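Local structure of AAR187Cp (Eremothecium gossypii, 3ZIL) at residues Leu152-Ala156 / Thr157-Tyr161; Ser290-Thr293 / Thr294-Ser297. The protein probably regulates the establishment of sister-chromatid cohesion through cohesin, and is represented here by its all-helical Wap1 domain. One frame throughout, in Å; residues are numbered along the deposited sequence.

Interactions 1 and 2 are both local contacts within one Wap1 domain. They share no helix, and their centres lie 37 Å apart. Interaction 1 spans the C-terminal part of helix 147-158 and the residues after it; its centre lies about 12 Å from the centre of the chain. Interaction 2 takes in the loop end and the short helix 293-296; its centre is about 26 Å from that of the chain. Both are partly buried. In interaction 1 aromatic and branched side chains pack on neighbouring helices, and a threonine hydroxyl binds a backbone carbonyl of the preceding turn. Interaction 2 is built from small residues: mostly backbone bonds, two alanine methyls and one serine hydroxyl.

Interaction 1: Leu152-Ala156 / Thr157-Tyr161; sequences LYIWA and TYLLY
Thr157 OG1 lies over one face of the Tyr153 ring, 3.4 Å above its centre. The same hydroxyl donates to Tyr153 O, with OG1 and O 2.7 Å apart and the donor tilted out of the carbonyl plane. CG of Tyr153 stands opposite the backbone N (chi1 -176°), which carries the ring forward to the hydroxyl. One residue on, the Ile154 CD1 methyl reaches Tyr158 CE2 at 3.9 Å. Thr157 CG2 covers one face of the Tyr158 ring. These contacts belong to the C-terminal part of helix 147-158 and the residues just after it, in the all-helical Wap1 domain. Tyr158 N gives a regular helical bond to Ile154 O at 2.9 Å. The bond from Leu159 N to Trp155 O is weak. Leu159 CB also packs on Trp155 CD1 at 4.2 Å, and Leu159 O lies at the edge of the indole, in its plane. The Tyr153 ring also meets the ring of Phe144. Replacing Tyr153 by an alanine would probably uncover the Thr157 hydroxyl on its ring side and lose that ring contact. Farther out, Tyr158 OH is hydrogen-bonded to Asp92, and its ring meets Trp103. Trp155 packs on Leu108, Ile112 and Leu190.

Interaction 2: Ser290-Thr293 / Thr294-Ser297; sequences SEAT and TAAS
Ser297 CB stands 3.9 Å from Thr293 O, one turn back along the chain. Its tip, OG, passes 3.3 Å from that same oxygen. The bond it makes is to the next carbonyl: OG donates to Thr294 O at 2.8 Å. The donor sits above the carbonyl plane, with a C=O...OG angle of 122°. A chi1 of 52° tucks OG between the backbone N and the carbonyl carbon of Ser297, folding the hydroxyl back over the turn. The backbone N of Ser297 makes a weak bond to Thr293 O and another weak one to Thr294 O. Thr294 O thus takes the hydroxyl and, weakly, the N-H of the same residue.

These contacts close the short helix 293-296, which follows helix 272-289 after a brief loop. Ala292 takes its N-cap position. Its carbonyl opens the helical bonding: Ala296 N reaches Ala292 O at 2.9 Å, with an N-H...O angle of 161°. The Ala292 and Ala295 CB methyls meet at 3.9 Å, and both pack on Leu248 of helix 248-261. Ala296 CB points back to the start of the turn and lies 3.6 Å from Thr293 O. It also touches Val289 and Ala336. In the loop ahead of the cap, Glu291 forms a salt bridge with Arg370, and Ser290 OG is hydrogen-bonded to Leu286 O.

Interaction 1: Leu152-Ala156 / Thr157-Tyr161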
ATOM      1  N   LEU A 152       6.358   9.690  -4.043  1.00 15.13           N
ATOM      2  CA  LEU A 152       5.705   8.663  -3.116  1.00 16.18           C
ATOM      3  C   LEU A 152       5.827   9.087  -1.611  1.00 16.73           C
ATOM      4  O   LEU A 152       4.853   9.069  -0.842  1.00 17.20           O
ATOM      5  CB  LEU A 152       6.391   7.288  -3.275  1.00 14.21           C
ATOM      6  CG  LEU A 152       6.052   6.536  -4.599  1.00 14.13           C
ATOM      7  CD1 LEU A 152       7.044   5.399  -4.786  1.00 12.05           C
ATOM      8  CD2 LEU A 152       4.592   5.957  -4.615  1.00 13.46           C
ATOM      9  N   TYR A 153       7.062   9.461  -1.244  1.00 18.68           N
ATOM     10  CA  TYR A 153       7.353   9.914   0.120  1.00 19.70           C
ATOM     11  C   TYR A 153       6.538  11.150   0.530  1.00 19.57           C
ATOM     12  O   TYR A 153       5.953  11.160   1.564  1.00 18.30           O
ATOM     13  CB  TYR A 153       8.847  10.217   0.292  1.00 21.75           C
ATOM     14  CG  TYR A 153       9.203  10.593   1.704  1.00 22.50           C
ATOM     15  CD1 TYR A 153       9.361   9.596   2.695  1.00 23.63           C
ATOM     16  CD2 TYR A 153       9.344  11.929   2.064  1.00 23.20           C
ATOM     17  CE1 TYR A 153       9.693   9.923   3.984  1.00 25.39           C
ATOM     18  CE2 TYR A 153       9.639  12.263   3.355  1.00 24.83           C
ATOM     19  CZ  TYR A 153       9.824  11.262   4.296  1.00 27.87           C
ATOM     20  OH  TYR A 153      10.104  11.661   5.589  1.00 31.36           O
ATOM     21  N   ILE A 154       6.521  12.201  -0.304  1.00 16.44           N
ATOM     22  CA  ILE A 154       5.764  13.354   0.013  1.00 17.18           C
ATOM     23  C   ILE A 154       4.299  12.991   0.204  1.00 18.01           C
ATOM     24  O   ILE A 154       3.648  13.473   1.156  1.00 16.15           O
ATOM     25  CB  ILE A 154       5.864  14.444  -1.096  1.00 17.27           C
ATOM     26  CG1 ILE A 154       7.304  14.888  -1.257  1.00 16.99           C
ATOM     27  CG2 ILE A 154       4.856  15.564  -0.782  1.00 17.67           C
ATOM     28  CD1 ILE A 154       7.798  15.551   0.067  1.00 19.27           C
ATOM     29  N   TRP A 155       3.766  12.230  -0.759  1.00 15.28           N
ATOM     30  CA  TRP A 155       2.370  11.875  -0.811  1.00 16.81           C
ATOM     31  C   TRP A 155       1.970  11.113   0.421  1.00 18.83           C
ATOM     32  O   TRP A 155       0.944  11.425   1.035  1.00 22.88           O
ATOM     33  CB  TRP A 155       2.167  10.979  -2.054  1.00 17.86           C
ATOM     34  CG  TRP A 155       0.718  10.617  -2.342  1.00 19.22           C
ATOM     35  CD1 TRP A 155      -0.443  10.867  -1.549  1.00 19.56           C
ATOM     36  CD2 TRP A 155       0.238   9.859  -3.499  1.00 18.94           C
ATOM     37  NE1 TRP A 155      -1.567  10.325  -2.135  1.00 17.27           N
ATOM     38  CE2 TRP A 155      -1.215   9.658  -3.293  1.00 18.76           C
ATOM     39  CE3 TRP A 155       0.863   9.275  -4.616  1.00 20.44           C
ATOM     40  CZ2 TRP A 155      -1.981   9.032  -4.234  1.00 18.06           C
ATOM     41  CZ3 TRP A 155       0.084   8.607  -5.544  1.00 18.30           C
ATOM     42  CH2 TRP A 155      -1.323   8.507  -5.364  1.00 20.10           C
ATOM     43  N   ALA A 156       2.789  10.153   0.854  1.00 17.04           N
ATOM     44  CA  ALA A 156       2.380   9.317   1.978  1.00 17.41           C
ATOM     45  C   ALA A 156       2.685  10.107   3.259  1.00 18.65           C
ATOM     46  O   ALA A 156       2.061   9.862   4.283  1.00 15.29           O
ATOM     47  CB  ALA A 156       3.158   8.079   2.037  1.00 16.78           C
ATOM     48  N   THR A 157       3.579  11.077   3.204  1.00 18.09           N
ATOM     49  CA  THR A 157       4.017  11.670   4.526  1.00 19.64           C
ATOM     50  C   THR A 157       3.148  12.878   4.889  1.00 21.21           C
ATOM     51  O   THR A 157       2.828  13.109   6.043  1.00 21.72           O
ATOM     52  CB  THR A 157       5.513  12.073   4.533  1.00 19.96           C
ATOM     53  OG1 THR A 157       6.310  10.938   4.230  1.00 23.37           O
ATOM     54  CG2 THR A 157       5.996  12.711   5.921  1.00 19.04           C
ATOM     55  N   TYR A 158       2.822  13.680   3.899  1.00 22.31           N
ATOM     56  CA  TYR A 158       2.142  14.971   4.099  1.00 24.09           C
ATOM     57  C   TYR A 158       0.744  14.937   3.511  1.00 24.87           C
ATOM     58  O   TYR A 158      -0.059  15.752   3.840  1.00 24.55           O
ATOM     59  CB  TYR A 158       2.966  16.090   3.397  1.00 22.33           C
ATOM     60  CG  TYR A 158       4.344  16.215   4.002  1.00 22.40           C
ATOM     61  CD1 TYR A 158       4.512  16.664   5.303  1.00 21.71           C
ATOM     62  CD2 TYR A 158       5.503  15.802   3.267  1.00 21.98           C
ATOM     63  CE1 TYR A 158       5.821  16.714   5.894  1.00 21.32           C
ATOM     64  CE2 TYR A 158       6.761  15.804   3.855  1.00 19.01           C
ATOM     65  CZ  TYR A 158       6.922  16.324   5.150  1.00 23.55           C
ATOM     66  OH  TYR A 158       8.212  16.356   5.686  1.00 21.12           O
ATOM     67  N   LEU A 159       0.444  13.994   2.623  1.00 23.75           N
ATOM     68  CA  LEU A 159      -0.817  14.147   1.903  1.00 23.90           C
ATOM     69  C   LEU A 159      -1.652  12.897   2.006  1.00 26.66           C
ATOM     70  O   LEU A 159      -2.450  12.619   1.114  1.00 30.77           O
ATOM     71  CB  LEU A 159      -0.570  14.517   0.444  1.00 24.03           C
ATOM     72  CG  LEU A 159       0.219  15.803   0.179  1.00 25.81           C
ATOM     73  CD1 LEU A 159       0.586  15.913  -1.302  1.00 26.74           C
ATOM     74  CD2 LEU A 159      -0.581  17.012   0.699  1.00 29.15           C
ATOM     75  N   LEU A 160      -1.450  12.103   3.056  1.00 30.02           N
ATOM     76  CA  LEU A 160      -2.294  10.919   3.219  1.00 39.86           C
ATOM     77  C   LEU A 160      -3.685  11.530   3.569  1.00 48.54           C
ATOM     78  O   LEU A 160      -4.603  10.824   3.891  1.00 51.70           O
ATOM     79  CB  LEU A 160      -1.726   9.959   4.272  1.00 40.59           C
ATOM     80  CG  LEU A 160      -1.912   8.417   4.149  1.00 44.01           C
ATOM     81  CD1 LEU A 160      -1.565   7.883   2.772  1.00 43.79           C
ATOM     82  CD2 LEU A 160      -1.122   7.634   5.185  1.00 48.12           C
ATOM     83  N   TYR A 161      -3.753  12.876   3.488  1.00 58.45           N
ATOM     84  CA  TYR A 161      -4.953  13.754   3.309  1.00 69.55           C
ATOM     85  C   TYR A 161      -6.228  12.957   3.331  1.00 63.00           C
ATOM     86  O   TYR A 161      -6.462  12.304   4.328  1.00 71.49           O
ATOM     87  CB  TYR A 161      -4.854  14.663   2.044  1.00 75.29           C
ATOM     88  CG  TYR A 161      -4.734  16.166   2.277  1.00 83.47           C
ATOM     89  CD1 TYR A 161      -4.862  16.723   3.564  1.00 85.16           C
ATOM     90  CD2 TYR A 161      -4.527  17.046   1.195  1.00 83.80           C
ATOM     91  CE1 TYR A 161      -4.759  18.100   3.766  1.00 83.38           C
ATOM     92  CE2 TYR A 161      -4.427  18.427   1.393  1.00 81.29           C
ATOM     93  CZ  TYR A 161      -4.543  18.950   2.681  1.00 78.29           C
ATOM     94  OH  TYR A 161      -4.454  20.318   2.900  1.00 63.57           O
TER

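Interaction 2: Ser290-Thr293 / Thr294-Ser297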
ATOM      1  N   SER A 290     -14.796 -17.642   0.625  1.00 24.43           N
ATOM      2  CA  SER A 290     -16.150 -17.469   1.170  1.00 24.00           C
ATOM      3  C   SER A 290     -17.071 -16.845   0.113  1.00 25.19           C
ATOM      4  O   SER A 290     -18.274 -16.821   0.267  1.00 25.91           O
ATOM      5  CB  SER A 290     -16.115 -16.579   2.408  1.00 25.64           C
ATOM      6  OG  SER A 290     -15.778 -15.251   2.031  1.00 28.09           O
ATOM      7  N   GLU A 291     -16.519 -16.294  -0.966  1.00 24.93           N
ATOM      8  CA  GLU A 291     -17.366 -15.615  -1.966  1.00 27.37           C
ATOM      9  C   GLU A 291     -17.374 -16.387  -3.288  1.00 28.89           C
ATOM     10  O   GLU A 291     -18.234 -16.211  -4.074  1.00 33.51           O
ATOM     11  CB  GLU A 291     -16.859 -14.203  -2.237  1.00 27.59           C
ATOM     12  CG  GLU A 291     -16.696 -13.326  -0.988  1.00 27.93           C
ATOM     13  CD  GLU A 291     -18.057 -12.953  -0.383  1.00 30.24           C
ATOM     14  OE1 GLU A 291     -19.082 -13.167  -1.047  1.00 29.27           O
ATOM     15  OE2 GLU A 291     -18.117 -12.422   0.733  1.00 30.86           O
ATOM     16  N   ALA A 292     -16.381 -17.196  -3.563  1.00 29.49           N
ATOM     17  CA  ALA A 292     -16.294 -17.828  -4.915  1.00 31.61           C
ATOM     18  C   ALA A 292     -16.187 -19.298  -4.712  1.00 29.54           C
ATOM     19  O   ALA A 292     -15.100 -19.798  -4.525  1.00 28.65           O
ATOM     20  CB  ALA A 292     -15.106 -17.321  -5.736  1.00 26.73           C
ATOM     21  N   THR A 293     -17.322 -19.996  -4.745  1.00 31.23           N
ATOM     22  CA  THR A 293     -17.307 -21.438  -4.407  1.00 34.27           C
ATOM     23  C   THR A 293     -16.490 -22.257  -5.451  1.00 31.26           C
ATOM     24  O   THR A 293     -15.772 -23.217  -5.109  1.00 31.01           O
ATOM     25  CB  THR A 293     -18.730 -21.945  -4.073  1.00 33.63           C
ATOM     26  OG1 THR A 293     -19.033 -23.067  -4.881  1.00 46.32           O
ATOM     27  CG2 THR A 293     -19.784 -20.851  -4.299  1.00 31.39           C
ATOM     28  N   THR A 294     -16.456 -21.773  -6.698  1.00 31.97           N
ATOM     29  CA  THR A 294     -15.602 -22.389  -7.720  1.00 35.54           C
ATOM     30  C   THR A 294     -14.104 -22.339  -7.265  1.00 33.61           C
ATOM     31  O   THR A 294     -13.393 -23.359  -7.318  1.00 31.66           O
ATOM     32  CB  THR A 294     -15.790 -21.659  -9.075  1.00 40.19           C
ATOM     33  OG1 THR A 294     -15.218 -20.343  -8.956  1.00 49.58           O
ATOM     34  CG2 THR A 294     -17.287 -21.478  -9.391  1.00 34.75           C
ATOM     35  N   ALA A 295     -13.630 -21.155  -6.856  1.00 30.48           N
ATOM     36  CA  ALA A 295     -12.248 -21.001  -6.268  1.00 32.03           C
ATOM     37  C   ALA A 295     -11.991 -21.754  -4.929  1.00 27.10           C
ATOM     38  O   ALA A 295     -10.894 -22.268  -4.670  1.00 23.81           O
ATOM     39  CB  ALA A 295     -11.888 -19.526  -6.141  1.00 26.87           C
ATOM     40  N   ALA A 296     -13.008 -21.817  -4.079  1.00 31.30           N
ATOM     41  CA  ALA A 296     -12.937 -22.631  -2.820  1.00 31.57           C
ATOM     42  C   ALA A 296     -12.608 -24.135  -3.083  1.00 30.99           C
ATOM     43  O   ALA A 296     -11.962 -24.824  -2.261  1.00 38.37           O
ATOM     44  CB  ALA A 296     -14.211 -22.448  -1.986  1.00 28.13           C
ATOM     45  N   SER A 297     -12.970 -24.631  -4.260  1.00 31.52           N
ATOM     46  CA  SER A 297     -12.732 -26.031  -4.580  1.00 32.94           C
ATOM     47  C   SER A 297     -11.469 -26.286  -5.351  1.00 38.24           C
ATOM     48  O   SER A 297     -11.206 -27.435  -5.747  1.00 38.50           O
ATOM     49  CB  SER A 297     -13.942 -26.633  -5.329  1.00 40.10           C
ATOM     50  OG  SER A 297     -14.282 -25.835  -6.435  1.00 43.56           O
TER